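Inactive glucansucrase (Lactobacillus reuteri, PDB 5JBD) is an inactive member of glycoside hydrolase family 70, a large protein built round a TIM-barrel core that carries a bound calcium ion. Local coordinates at residues Tyr260-Tyr265 and Val744-Val749; Lys505-Leu510 and Ser545-Gln550; Tyr62-Asp67 and Tyr72-Met77; Ser408-Ile413 and Val420-Gln425. One frame throughout, in Å; residues are numbered along the deposited sequence.

How the contacts relate
From the N terminus, contact 3 comes first. It pairs 62-67 with 72-77 and closes a short hairpin before the other contacts begin. Contact 1 opens next, at 260-265, and closes only at 744-749. It joins a helix to a strand of the parallel barrel across 478 intervening residues. Contacts 4 and 2 both nest within that span, one after the other, and no pair crosses. Contact 4 joins the loop 408-413 to the start of helix 420-434. Contact 2 links two loops of a region rich in antiparallel strands. No two contacts touch. Contacts 2 and 3 lie far apart, with centres about 86 Å from each other.

Contact 1. Residues Tyr260-Tyr265 and Val744-Val749; sequences YFLLNY and VQEDIV
L262 meets both E746 and I748 with CD1. This methyl lies 4.2 Å from CG of E746. It is also 4.2 Å from CD1 of I748, so it meets two residues that point to the same side of the strand. All three residues are buried, and no hydrogen bond crosses between the segments. The L262 and I748 side chains cross obliquely. I748 is fully extended, with CG1 anti to its backbone N (chi1 -172°), and this carries its terminal methyl out to the leucine. E746 offers its aliphatic part to L262 and bends beyond CG (chi2 63°). Its carboxylate is held elsewhere: OE2 accepts from the backbone N of A694, while OE1 takes a weak bond from D747 N at 3.1 Å. D747 points away from the helix and makes a salt bridge with R281. At the helix end, N264 ND2 donates to Y260 O over 3.0 Å, closing the last turn. The leucine and I748 also touch F280 of the neighbouring strand 279-282, and I748 rests on M296 of helix 291-304. Helix 249-263 thus packs against two adjacent parallel strands, 279-282 and 743-748, of the barrel.

Contact 2. Residues Lys505-Leu510 and Ser545-Gln550; sequences KLNNNL and SNMAQQ
N507 points its amide nitrogen at both M547 and Q550. The two bonds from ND2 are weak, though straight at the hydrogen, with an angle of 169° each. One runs 3.5 Å to M547 SD and the other 3.2 Å to Q550 OE1. ND2 comes over the Q550 amide, 3.2 Å from NE2 as well, but only OE1 can accept. It meets OE1 from the side of the C=O bond and above the amide plane. The N507 and Q550 amide planes are turned 48° apart. A bond within its own segment fixes which end of the Q550 amide is which: NE2 donates to A548 O over 3.1 Å. OD1 of N507 accepts from N509 N at 2.9 Å, in the carbonyl plane, and ND2 is thereby turned across the contact. M547 is extended as far as the sulfur, then bent at its last torsion. Its sulfur also meets CB of L510 at 4.0 Å. The buried L510 and M547 both rest on V601 of strand 596-605. The bond from N509 N to N507 OD1 defines an Asx turn. It is combined with a type I beta turn from N507 to L510, in the tight connection between antiparallel strands 501-505 and 510-515.

Contact 3. Residues Tyr62-Asp67 and Tyr72-Met77; sequences YGTSQD and YKTTAM
The two segments form a small antiparallel ladder. T64 and Y72 are a hydrogen-bonded pair: T64 N donates to Y72 O, and Y72 N returns a bond to T64 O, both at 3.0 Å. G63 and K73 are the next, non-hydrogen-bonded pair. Their CA atoms are only 4.1 Å apart, and G63 CA comes within 3.2 Å of Y72 O. A third bond, from T74 N to Y62 O, extends the ladder at 3.0 Å. Two waters reinforce the pairing. One donates to both Y62 O and T74 O, and the other donates to Y72 O and bonds to the T64 hydroxyl. Y62 and K73 lie side by side and point the same way. In Y62, chi1 near 180° swings the ring away from the backbone N, and CE1 comes to 3.7 Å from CG of K73. The lysine runs on alongside, its CD near the tyrosine hydroxyl. T64 and T74 meet through their CG2 methyls at 4.2 Å, while OG1 of T74 bonds to P61 O and R60 NE. Past the ladder, S65 OG accepts from D67 N in an ST turn. T64 and S65 rest on E141 and Y138 of helix 126-147. G63 shares a backbone hydrogen bond with E35, and Y62 with M37, close to where W34 meets the ring of Y62.

Contact 4. Residues Ser408-Ile413 and Val420-Gln425; sequences SNIPDI and VEYANQ
This contact belongs to the connection between barrel strands 385-388 and 460-464, which are parallel neighbours in the sheet. Within that connection the loop after helix 392-406 folds back on the first turns of helix 420-434. Y422 is the one residue of the helical segment that touches the loop, and it meets two isoleucines. I410 and Y422 approach from opposite directions. CD1 of I410 ends 4.1 Å from OH of Y422, so the methyl meets the phenol at its outer end. I413 meets the ring carbon next to the one that carries the hydroxyl: its CG1 lies 4.2 Å from CE2 of Y422. The I413 chain is extended, which brings its end closer to the helix than its first bond suggests. In Y422 the first side-chain bond points toward the loop. The contact is small, burying 96 Å² over both sides. It is van der Waals in kind, with no hydrogen bond across. The helix itself is held by regular backbone bonds, such as N424 N to V420 O at 3.0 Å. Helix 392-406 completes the cluster. Its I403 touches both Y422 and I413, and H407, just beyond its end, meets the tyrosine ring with the planes about 35° apart. Y422 thus links its own helix to the loop and to helix 392-406.

Contact 1. Residues Tyr260-Tyr265 and Val744-Val749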
loop_
_atom_site.group_PDB
_atom_site.type_symbol
_atom_site.label_atom_id
_atom_site.label_comp_id
_atom_site.label_asym_id
_atom_site.label_seq_id
_atom_site.Cartn_x
_atom_site.Cartn_y
_atom_site.Cartn_z
ATOM N N TYR A 260 13.739 9.795 11.401
ATOM C CA TYR A 260 14.036 10.775 12.436
ATOM C C TYR A 260 12.975 11.894 12.446
ATOM O O TYR A 260 12.522 12.322 13.513
ATOM C CB TYR A 260 15.457 11.350 12.267
ATOM C CG TYR A 260 15.804 12.394 13.308
ATOM C CD1 TYR A 260 16.193 12.029 14.599
ATOM C CD2 TYR A 260 15.687 13.751 13.018
ATOM C CE1 TYR A 260 16.471 12.988 15.562
ATOM C CE2 TYR A 260 15.974 14.718 13.967
ATOM C CZ TYR A 260 16.363 14.340 15.226
ATOM O OH TYR A 260 16.638 15.323 16.148
ATOM N N PHE A 261 12.569 12.334 11.258
ATOM C CA PHE A 261 11.528 13.363 11.102
ATOM C C PHE A 261 10.201 12.928 11.711
ATOM O O PHE A 261 9.605 13.640 12.524
ATOM C CB PHE A 261 11.356 13.671 9.607
ATOM C CG PHE A 261 10.236 14.624 9.276
ATOM C CD1 PHE A 261 10.399 15.995 9.424
ATOM C CD2 PHE A 261 9.037 14.147 8.747
ATOM C CE1 PHE A 261 9.375 16.878 9.086
ATOM C CE2 PHE A 261 8.017 15.023 8.398
ATOM C CZ PHE A 261 8.183 16.391 8.578
ATOM N N LEU A 262 9.755 11.737 11.342
ATOM C CA LEU A 262 8.478 11.216 11.838
ATOM C C LEU A 262 8.498 10.980 13.355
ATOM O O LEU A 262 7.514 11.266 14.035
ATOM C CB LEU A 262 8.082 9.955 11.080
ATOM C CG LEU A 262 7.764 10.182 9.594
ATOM C CD1 LEU A 262 7.682 8.855 8.888
ATOM C CD2 LEU A 262 6.482 10.992 9.393
ATOM N N LEU A 263 9.638 10.535 13.880
ATOM C CA LEU A 263 9.794 10.285 15.318
ATOM C C LEU A 263 9.889 11.562 16.153
ATOM O O LEU A 263 9.831 11.485 17.386
ATOM C CB LEU A 263 11.021 9.391 15.594
ATOM C CG LEU A 263 10.978 7.932 15.112
ATOM C CD1 LEU A 263 12.382 7.330 15.074
ATOM C CD2 LEU A 263 10.064 7.055 15.963
ATOM N N ASN A 264 10.036 12.718 15.489
ATOM C CA ASN A 264 10.058 14.026 16.128
ATOM C C ASN A 264 9.146 15.052 15.414
ATOM O O ASN A 264 9.391 16.258 15.498
ATOM C CB ASN A 264 11.509 14.530 16.145
ATOM C CG ASN A 264 12.390 13.692 17.040
ATOM O OD1 ASN A 264 12.369 13.847 18.250
ATOM N ND2 ASN A 264 13.136 12.780 16.453
ATOM N N TYR A 265 8.086 14.566 14.762
ATOM C CA TYR A 265 7.271 15.375 13.827
ATOM C C TYR A 265 6.835 16.748 14.361
ATOM O O TYR A 265 7.157 17.796 13.766
ATOM C CB TYR A 265 6.055 14.575 13.330
ATOM C CG TYR A 265 5.168 15.369 12.397
ATOM C CD1 TYR A 265 5.589 15.672 11.105
ATOM C CD2 TYR A 265 3.933 15.852 12.814
ATOM C CE1 TYR A 265 4.807 16.428 10.249
ATOM C CE2 TYR A 265 3.122 16.585 11.952
ATOM C CZ TYR A 265 3.569 16.864 10.670
ATOM O OH TYR A 265 2.812 17.627 9.818
ATOM N N VAL A 744 1.780 5.779 19.623
ATOM C CA VAL A 744 1.271 5.965 18.268
ATOM C C VAL A 744 2.323 5.591 17.224
ATOM O O VAL A 744 3.465 6.057 17.296
ATOM C CB VAL A 744 0.852 7.440 18.046
ATOM C CG1 VAL A 744 0.048 7.585 16.755
ATOM C CG2 VAL A 744 0.057 7.980 19.234
ATOM N N GLN A 745 1.934 4.794 16.231
ATOM C CA GLN A 745 2.825 4.432 15.123
ATOM C C GLN A 745 2.366 5.044 13.813
ATOM O O GLN A 745 1.173 5.222 13.587
ATOM C CB GLN A 745 2.931 2.916 14.960
ATOM C CG GLN A 745 3.577 2.210 16.149
ATOM C CD GLN A 745 2.627 1.944 17.314
ATOM O OE1 GLN A 745 1.446 1.641 17.120
ATOM N NE2 GLN A 745 3.138 2.073 18.538
ATOM N N GLU A 746 3.322 5.371 12.950
ATOM C CA GLU A 746 3.015 5.841 11.593
ATOM C C GLU A 746 3.347 4.738 10.618
ATOM O O GLU A 746 4.345 4.033 10.766
ATOM C CB GLU A 746 3.810 7.117 11.232
ATOM C CG GLU A 746 3.762 7.560 9.767
ATOM C CD GLU A 746 2.379 7.952 9.236
ATOM O OE1 GLU A 746 1.331 7.456 9.743
ATOM O OE2 GLU A 746 2.349 8.743 8.257
ATOM N N ASP A 747 2.473 4.591 9.638
ATOM C CA ASP A 747 2.671 3.726 8.493
ATOM C C ASP A 747 3.739 4.367 7.619
ATOM O O ASP A 747 3.475 5.378 6.970
ATOM C CB ASP A 747 1.341 3.615 7.724
ATOM C CG ASP A 747 1.193 2.326 6.956
ATOM O OD1 ASP A 747 2.200 1.852 6.398
ATOM O OD2 ASP A 747 0.044 1.791 6.910
ATOM N N ILE A 748 4.937 3.792 7.614
ATOM C CA ILE A 748 6.073 4.336 6.846
ATOM C C ILE A 748 6.193 3.518 5.569
ATOM O O ILE A 748 6.112 2.290 5.614
ATOM C CB ILE A 748 7.398 4.408 7.662
ATOM C CG1 ILE A 748 8.482 5.160 6.864
ATOM C CG2 ILE A 748 7.900 3.024 8.104
ATOM C CD1 ILE A 748 9.738 5.438 7.651
ATOM N N VAL A 749 6.384 4.212 4.442
ATOM C CA VAL A 749 6.191 3.628 3.111
ATOM C C VAL A 749 7.429 3.847 2.249
ATOM O O VAL A 749 7.495 4.814 1.484
ATOM C CB VAL A 749 4.959 4.239 2.415
ATOM C CG1 VAL A 749 4.685 3.558 1.069
ATOM C CG2 VAL A 749 3.743 4.132 3.327
#

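Contact 2. Residues Lys505-Leu510 and Ser545-Gln550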
loop_
_atom_site.group_PDB
_atom_site.type_symbol
_atom_site.label_atom_id
_atom_site.label_comp_id
_atom_site.label_asym_id
_atom_site.label_seq_id
_atom_site.Cartn_x
_atom_site.Cartn_y
_atom_site.Cartn_z
ATOM N N LYS A 505 -9.593 -29.576 21.702
ATOM C CA LYS A 505 -10.826 -29.955 21.005
ATOM C C LYS A 505 -11.747 -30.720 21.951
ATOM O O LYS A 505 -11.312 -31.681 22.600
ATOM C CB LYS A 505 -10.549 -30.814 19.778
ATOM C CG LYS A 505 -9.952 -30.040 18.615
ATOM C CD LYS A 505 -9.663 -30.967 17.447
ATOM C CE LYS A 505 -10.934 -31.434 16.767
ATOM N NZ LYS A 505 -10.665 -32.184 15.512
ATOM N N LEU A 506 -12.992 -30.264 22.040
ATOM C CA LEU A 506 -14.028 -30.893 22.872
ATOM C C LEU A 506 -14.844 -31.912 22.082
ATOM O O LEU A 506 -15.362 -32.864 22.645
ATOM C CB LEU A 506 -14.943 -29.830 23.486
ATOM C CG LEU A 506 -14.237 -28.788 24.363
ATOM C CD1 LEU A 506 -15.204 -27.665 24.702
ATOM C CD2 LEU A 506 -13.623 -29.389 25.631
ATOM N N ASN A 507 -14.991 -31.681 20.784
ATOM C CA ASN A 507 -15.496 -32.687 19.850
ATOM C C ASN A 507 -14.854 -32.344 18.522
ATOM O O ASN A 507 -13.997 -31.476 18.502
ATOM C CB ASN A 507 -17.047 -32.725 19.823
ATOM C CG ASN A 507 -17.679 -31.419 19.335
ATOM O OD1 ASN A 507 -17.205 -30.796 18.385
ATOM N ND2 ASN A 507 -18.765 -31.009 19.988
ATOM N N ASN A 508 -15.252 -32.972 17.415
ATOM C CA ASN A 508 -14.516 -32.776 16.159
ATOM C C ASN A 508 -14.597 -31.350 15.593
ATOM O O ASN A 508 -13.727 -30.963 14.813
ATOM C CB ASN A 508 -14.949 -33.784 15.080
ATOM C CG ASN A 508 -13.939 -33.892 13.927
ATOM O OD1 ASN A 508 -12.712 -33.830 14.132
ATOM N ND2 ASN A 508 -14.453 -34.010 12.700
ATOM N N ASN A 509 -15.606 -30.575 16.004
ATOM C CA ASN A 509 -15.807 -29.225 15.480
ATOM C C ASN A 509 -15.896 -28.120 16.533
ATOM O O ASN A 509 -16.316 -27.014 16.209
ATOM C CB ASN A 509 -17.069 -29.213 14.608
ATOM C CG ASN A 509 -17.031 -30.279 13.535
ATOM O OD1 ASN A 509 -16.130 -30.301 12.700
ATOM N ND2 ASN A 509 -17.969 -31.202 13.587
ATOM N N LEU A 510 -15.450 -28.385 17.762
ATOM C CA LEU A 510 -15.564 -27.419 18.857
ATOM C C LEU A 510 -14.304 -27.456 19.703
ATOM O O LEU A 510 -13.850 -28.539 20.071
ATOM C CB LEU A 510 -16.776 -27.768 19.721
ATOM C CG LEU A 510 -17.054 -26.946 20.997
ATOM C CD1 LEU A 510 -17.656 -25.593 20.650
ATOM C CD2 LEU A 510 -17.997 -27.717 21.895
ATOM N N SER A 545 -22.666 -25.441 12.337
ATOM C CA SER A 545 -23.954 -24.834 12.660
ATOM C C SER A 545 -25.063 -25.849 12.970
ATOM O O SER A 545 -26.110 -25.465 13.478
ATOM C CB SER A 545 -24.386 -23.916 11.507
ATOM O OG SER A 545 -24.528 -24.638 10.289
ATOM N N ASN A 546 -24.821 -27.130 12.674
ATOM C CA ASN A 546 -25.736 -28.224 13.000
ATOM C C ASN A 546 -25.299 -29.078 14.205
ATOM O O ASN A 546 -25.918 -30.104 14.492
ATOM C CB ASN A 546 -25.918 -29.125 11.764
ATOM C CG ASN A 546 -26.466 -28.365 10.564
ATOM O OD1 ASN A 546 -25.899 -28.402 9.480
ATOM N ND2 ASN A 546 -27.559 -27.650 10.769
ATOM N N MET A 547 -24.261 -28.643 14.925
ATOM C CA MET A 547 -23.722 -29.389 16.062
ATOM C C MET A 547 -24.825 -29.745 17.044
ATOM O O MET A 547 -25.617 -28.887 17.436
ATOM C CB MET A 547 -22.621 -28.582 16.773
ATOM C CG MET A 547 -21.934 -29.305 17.925
ATOM S SD MET A 547 -20.628 -28.312 18.670
ATOM C CE MET A 547 -21.624 -27.128 19.583
ATOM N N ALA A 548 -24.885 -31.023 17.426
ATOM C CA ALA A 548 -25.896 -31.498 18.365
ATOM C C ALA A 548 -25.662 -30.891 19.746
ATOM O O ALA A 548 -24.518 -30.635 20.141
ATOM C CB ALA A 548 -25.881 -33.031 18.452
ATOM N N GLN A 549 -26.752 -30.644 20.471
ATOM C CA GLN A 549 -26.650 -30.117 21.828
ATOM C C GLN A 549 -25.984 -31.145 22.732
ATOM O O GLN A 549 -26.269 -32.349 22.627
ATOM C CB GLN A 549 -28.016 -29.702 22.387
ATOM C CG GLN A 549 -27.967 -29.135 23.803
ATOM C CD GLN A 549 -29.280 -28.478 24.202
ATOM O OE1 GLN A 549 -30.283 -29.154 24.431
ATOM N NE2 GLN A 549 -29.270 -27.160 24.311
ATOM N N GLN A 550 -25.118 -30.653 23.618
ATOM C CA GLN A 550 -24.341 -31.493 24.530
ATOM C C GLN A 550 -23.733 -30.692 25.663
ATOM O O GLN A 550 -23.632 -29.463 25.585
ATOM C CB GLN A 550 -23.209 -32.194 23.771
ATOM C CG GLN A 550 -22.085 -31.261 23.288
ATOM C CD GLN A 550 -21.280 -31.882 22.168
ATOM O OE1 GLN A 550 -20.250 -32.503 22.413
ATOM N NE2 GLN A 550 -21.779 -31.770 20.936
#

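Contact 3. Residues Tyr62-Asp67 and Tyr72-Met77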
loop_
_atom_site.group_PDB
_atom_site.type_symbol
_atom_site.label_atom_id
_atom_site.label_comp_id
_atom_site.label_asym_id
_atom_site.label_seq_id
_atom_site.Cartn_x
_atom_site.Cartn_y
_atom_site.Cartn_z
ATOM N N TYR A 62 8.847 28.209 -37.543
ATOM C CA TYR A 62 9.168 29.598 -37.903
ATOM C C TYR A 62 7.904 30.337 -38.360
ATOM O O TYR A 62 7.654 31.463 -37.938
ATOM C CB TYR A 62 10.277 29.643 -38.963
ATOM C CG TYR A 62 10.709 31.053 -39.351
ATOM C CD1 TYR A 62 10.054 31.733 -40.366
ATOM C CD2 TYR A 62 11.771 31.701 -38.703
ATOM C CE1 TYR A 62 10.431 33.013 -40.744
ATOM C CE2 TYR A 62 12.158 32.991 -39.076
ATOM C CZ TYR A 62 11.481 33.640 -40.097
ATOM O OH TYR A 62 11.820 34.916 -40.507
ATOM N N GLY A 63 7.110 29.702 -39.215
ATOM C CA GLY A 63 5.846 30.283 -39.673
ATOM C C GLY A 63 4.801 29.235 -40.009
ATOM O O GLY A 63 5.097 28.041 -39.987
ATOM N N THR A 64 3.590 29.703 -40.318
ATOM C CA THR A 64 2.454 28.861 -40.684
ATOM C C THR A 64 1.606 29.511 -41.780
ATOM O O THR A 64 1.714 30.715 -42.047
ATOM C CB THR A 64 1.528 28.581 -39.473
ATOM O OG1 THR A 64 0.883 29.794 -39.067
ATOM C CG2 THR A 64 2.288 28.016 -38.323
ATOM N N SER A 65 0.766 28.704 -42.423
ATOM C CA SER A 65 -0.075 29.180 -43.520
ATOM C C SER A 65 -1.408 28.452 -43.570
ATOM O O SER A 65 -1.478 27.258 -43.307
ATOM C CB SER A 65 0.640 28.988 -44.865
ATOM O OG SER A 65 -0.159 29.425 -45.952
ATOM N N GLN A 66 -2.450 29.192 -43.924
ATOM C CA GLN A 66 -3.773 28.633 -44.151
ATOM C C GLN A 66 -4.027 28.192 -45.590
ATOM O O GLN A 66 -5.025 27.502 -45.827
ATOM C CB GLN A 66 -4.845 29.651 -43.787
ATOM C CG GLN A 66 -4.912 29.982 -42.308
ATOM C CD GLN A 66 -6.041 30.948 -42.000
ATOM O OE1 GLN A 66 -7.101 30.886 -42.615
ATOM N NE2 GLN A 66 -5.796 31.876 -41.081
ATOM N N ASP A 67 -3.172 28.595 -46.544
ATOM C CA ASP A 67 -3.392 28.260 -47.968
ATOM C C ASP A 67 -2.178 27.868 -48.839
ATOM O O ASP A 67 -2.366 27.519 -50.003
ATOM C CB ASP A 67 -4.141 29.412 -48.629
ATOM C CG ASP A 67 -3.376 30.740 -48.572
ATOM O OD1 ASP A 67 -2.250 30.831 -48.035
ATOM O OD2 ASP A 67 -3.901 31.714 -49.098
ATOM N N TYR A 72 2.684 33.488 -42.353
ATOM C CA TYR A 72 2.854 34.407 -41.226
ATOM C C TYR A 72 3.832 33.827 -40.222
ATOM O O TYR A 72 3.722 32.652 -39.836
ATOM C CB TYR A 72 1.512 34.691 -40.565
ATOM C CG TYR A 72 0.550 35.413 -41.492
ATOM C CD1 TYR A 72 0.734 36.760 -41.809
ATOM C CD2 TYR A 72 -0.531 34.750 -42.053
ATOM C CE1 TYR A 72 -0.144 37.440 -42.656
ATOM C CE2 TYR A 72 -1.418 35.411 -42.898
ATOM C CZ TYR A 72 -1.220 36.756 -43.198
ATOM O OH TYR A 72 -2.096 37.411 -44.030
ATOM N N LYS A 73 4.783 34.650 -39.799
ATOM C CA LYS A 73 5.699 34.285 -38.727
ATOM C C LYS A 73 4.934 34.019 -37.426
ATOM O O LYS A 73 3.961 34.706 -37.113
ATOM C CB LYS A 73 6.743 35.385 -38.511
ATOM C CG LYS A 73 7.811 35.430 -39.596
ATOM C CD LYS A 73 8.531 36.773 -39.665
ATOM C CE LYS A 73 8.041 37.616 -40.839
ATOM N NZ LYS A 73 8.744 38.924 -40.914
ATOM N N THR A 74 5.375 33.005 -36.689
ATOM C CA THR A 74 4.833 32.708 -35.369
ATOM C C THR A 74 5.300 33.727 -34.345
ATOM O O THR A 74 6.379 34.304 -34.491
ATOM C CB THR A 74 5.313 31.337 -34.867
ATOM O OG1 THR A 74 6.749 31.276 -34.889
ATOM C CG2 THR A 74 4.742 30.238 -35.730
ATOM N N THR A 75 4.484 33.939 -33.315
ATOM C CA THR A 75 4.953 34.538 -32.061
ATOM C C THR A 75 5.467 33.424 -31.161
ATOM O O THR A 75 5.336 32.235 -31.483
ATOM C CB THR A 75 3.832 35.289 -31.303
ATOM O OG1 THR A 75 2.917 34.341 -30.734
ATOM C CG2 THR A 75 3.093 36.252 -32.204
ATOM N N ALA A 76 6.018 33.797 -30.011
ATOM C CA ALA A 76 6.433 32.828 -29.001
ATOM C C ALA A 76 5.279 31.970 -28.444
ATOM O O ALA A 76 5.528 30.973 -27.785
ATOM C CB ALA A 76 7.145 33.539 -27.854
ATOM N N MET A 77 4.032 32.386 -28.687
ATOM C CA MET A 77 2.851 31.657 -28.221
ATOM C C MET A 77 2.280 30.672 -29.245
ATOM O O MET A 77 1.410 29.895 -28.900
ATOM C CB MET A 77 1.749 32.657 -27.829
ATOM C CG MET A 77 2.155 33.697 -26.792
ATOM S SD MET A 77 2.821 33.072 -25.260
ATOM C CE MET A 77 1.439 32.193 -24.501
HETATM O O HOH W 1 8.742 33.611 -36.092
HETATM O O HOH W 2 2.166 31.873 -37.599
#

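Contact 4. Residues Ser408-Ile413 and Val420-Gln425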
loop_
_atom_site.group_PDB
_atom_site.type_symbol
_atom_site.label_atom_id
_atom_site.label_comp_id
_atom_site.label_asym_id
_atom_site.label_seq_id
_atom_site.Cartn_x
_atom_site.Cartn_y
_atom_site.Cartn_z
ATOM N N SER A 408 -18.334 -8.557 -14.924
ATOM C CA SER A 408 -17.565 -9.408 -15.858
ATOM C C SER A 408 -17.564 -8.924 -17.320
ATOM O O SER A 408 -18.233 -7.953 -17.676
ATOM C CB SER A 408 -18.034 -10.867 -15.764
ATOM O OG SER A 408 -19.430 -10.954 -15.970
ATOM N N ASN A 409 -16.762 -9.600 -18.142
ATOM C CA ASN A 409 -16.386 -9.165 -19.493
ATOM C C ASN A 409 -15.788 -7.769 -19.549
ATOM O O ASN A 409 -15.878 -7.120 -20.593
ATOM C CB ASN A 409 -17.568 -9.225 -20.468
ATOM C CG ASN A 409 -18.207 -10.590 -20.565
ATOM O OD1 ASN A 409 -19.343 -10.699 -21.016
ATOM N ND2 ASN A 409 -17.493 -11.634 -20.157
ATOM N N ILE A 410 -15.251 -7.277 -18.427
ATOM C CA ILE A 410 -14.437 -6.077 -18.414
ATOM C C ILE A 410 -13.087 -6.588 -17.840
ATOM O O ILE A 410 -12.969 -6.805 -16.623
ATOM C CB ILE A 410 -15.156 -4.912 -17.642
ATOM C CG1 ILE A 410 -16.641 -4.797 -18.081
ATOM C CG2 ILE A 410 -14.445 -3.558 -17.831
ATOM C CD1 ILE A 410 -17.483 -3.783 -17.326
ATOM N N PRO A 411 -12.104 -6.891 -18.733
ATOM C CA PRO A 411 -10.779 -7.410 -18.331
ATOM C C PRO A 411 -9.866 -6.363 -17.677
ATOM O O PRO A 411 -9.006 -6.693 -16.851
ATOM C CB PRO A 411 -10.177 -7.902 -19.663
ATOM C CG PRO A 411 -10.826 -7.057 -20.696
ATOM C CD PRO A 411 -12.233 -6.870 -20.208
ATOM N N ASP A 412 -10.052 -5.108 -18.074
ATOM C CA ASP A 412 -9.327 -3.966 -17.479
ATOM C C ASP A 412 -10.127 -3.249 -16.364
ATOM O O ASP A 412 -9.835 -2.109 -15.991
ATOM C CB ASP A 412 -8.803 -3.014 -18.595
ATOM C CG ASP A 412 -9.891 -2.628 -19.598
ATOM O OD1 ASP A 412 -10.966 -3.276 -19.606
ATOM O OD2 ASP A 412 -9.667 -1.689 -20.389
ATOM N N ILE A 413 -11.124 -3.938 -15.816
ATOM C CA ILE A 413 -11.916 -3.441 -14.681
ATOM C C ILE A 413 -11.118 -3.032 -13.431
ATOM O O ILE A 413 -11.570 -2.164 -12.689
ATOM C CB ILE A 413 -13.028 -4.453 -14.298
ATOM C CG1 ILE A 413 -14.043 -3.793 -13.358
ATOM C CG2 ILE A 413 -12.427 -5.728 -13.700
ATOM C CD1 ILE A 413 -15.227 -4.652 -13.017
ATOM N N VAL A 420 -15.493 4.316 -9.730
ATOM C CA VAL A 420 -15.956 4.441 -8.334
ATOM C C VAL A 420 -17.405 3.945 -8.153
ATOM O O VAL A 420 -17.737 3.371 -7.111
ATOM C CB VAL A 420 -15.753 5.891 -7.783
ATOM C CG1 VAL A 420 -16.684 6.896 -8.465
ATOM C CG2 VAL A 420 -15.936 5.946 -6.271
ATOM N N GLU A 421 -18.248 4.113 -9.181
ATOM C CA GLU A 421 -19.651 3.687 -9.107
ATOM C C GLU A 421 -19.761 2.167 -8.819
ATOM O O GLU A 421 -20.686 1.725 -8.131
ATOM C CB GLU A 421 -20.431 4.046 -10.391
ATOM C CG GLU A 421 -20.741 5.547 -10.640
ATOM C CD GLU A 421 -19.509 6.420 -10.886
ATOM O OE1 GLU A 421 -18.572 5.959 -11.585
ATOM O OE2 GLU A 421 -19.479 7.578 -10.399
ATOM N N TYR A 422 -18.808 1.375 -9.320
ATOM C CA TYR A 422 -18.797 -0.075 -9.040
ATOM C C TYR A 422 -18.515 -0.361 -7.554
ATOM O O TYR A 422 -19.128 -1.244 -6.962
ATOM C CB TYR A 422 -17.754 -0.802 -9.889
ATOM C CG TYR A 422 -17.820 -0.601 -11.389
ATOM C CD1 TYR A 422 -19.036 -0.396 -12.054
ATOM C CD2 TYR A 422 -16.658 -0.658 -12.157
ATOM C CE1 TYR A 422 -19.077 -0.236 -13.434
ATOM C CE2 TYR A 422 -16.688 -0.492 -13.539
ATOM C CZ TYR A 422 -17.899 -0.291 -14.173
ATOM O OH TYR A 422 -17.915 -0.122 -15.538
ATOM N N ALA A 423 -17.572 0.383 -6.970
ATOM C CA ALA A 423 -17.273 0.274 -5.535
ATOM C C ALA A 423 -18.483 0.634 -4.683
ATOM O O ALA A 423 -18.766 -0.044 -3.690
ATOM C CB ALA A 423 -16.078 1.144 -5.147
ATOM N N ASN A 424 -19.200 1.700 -5.071
ATOM C CA ASN A 424 -20.391 2.123 -4.332
ATOM C C ASN A 424 -21.459 1.036 -4.334
ATOM O O ASN A 424 -22.116 0.806 -3.306
ATOM C CB ASN A 424 -20.992 3.412 -4.927
ATOM C CG ASN A 424 -20.083 4.609 -4.784
ATOM O OD1 ASN A 424 -19.206 4.652 -3.917
ATOM N ND2 ASN A 424 -20.293 5.609 -5.637
ATOM N N GLN A 425 -21.636 0.398 -5.498
ATOM C CA GLN A 425 -22.552 -0.713 -5.659
ATOM C C GLN A 425 -22.086 -1.887 -4.787
ATOM O O GLN A 425 -22.880 -2.487 -4.080
ATOM C CB GLN A 425 -22.617 -1.150 -7.131
ATOM C CG GLN A 425 -23.545 -2.332 -7.404
ATOM C CD GLN A 425 -23.420 -2.882 -8.817
ATOM O OE1 GLN A 425 -23.024 -2.173 -9.744
ATOM N NE2 GLN A 425 -23.750 -4.154 -8.984
#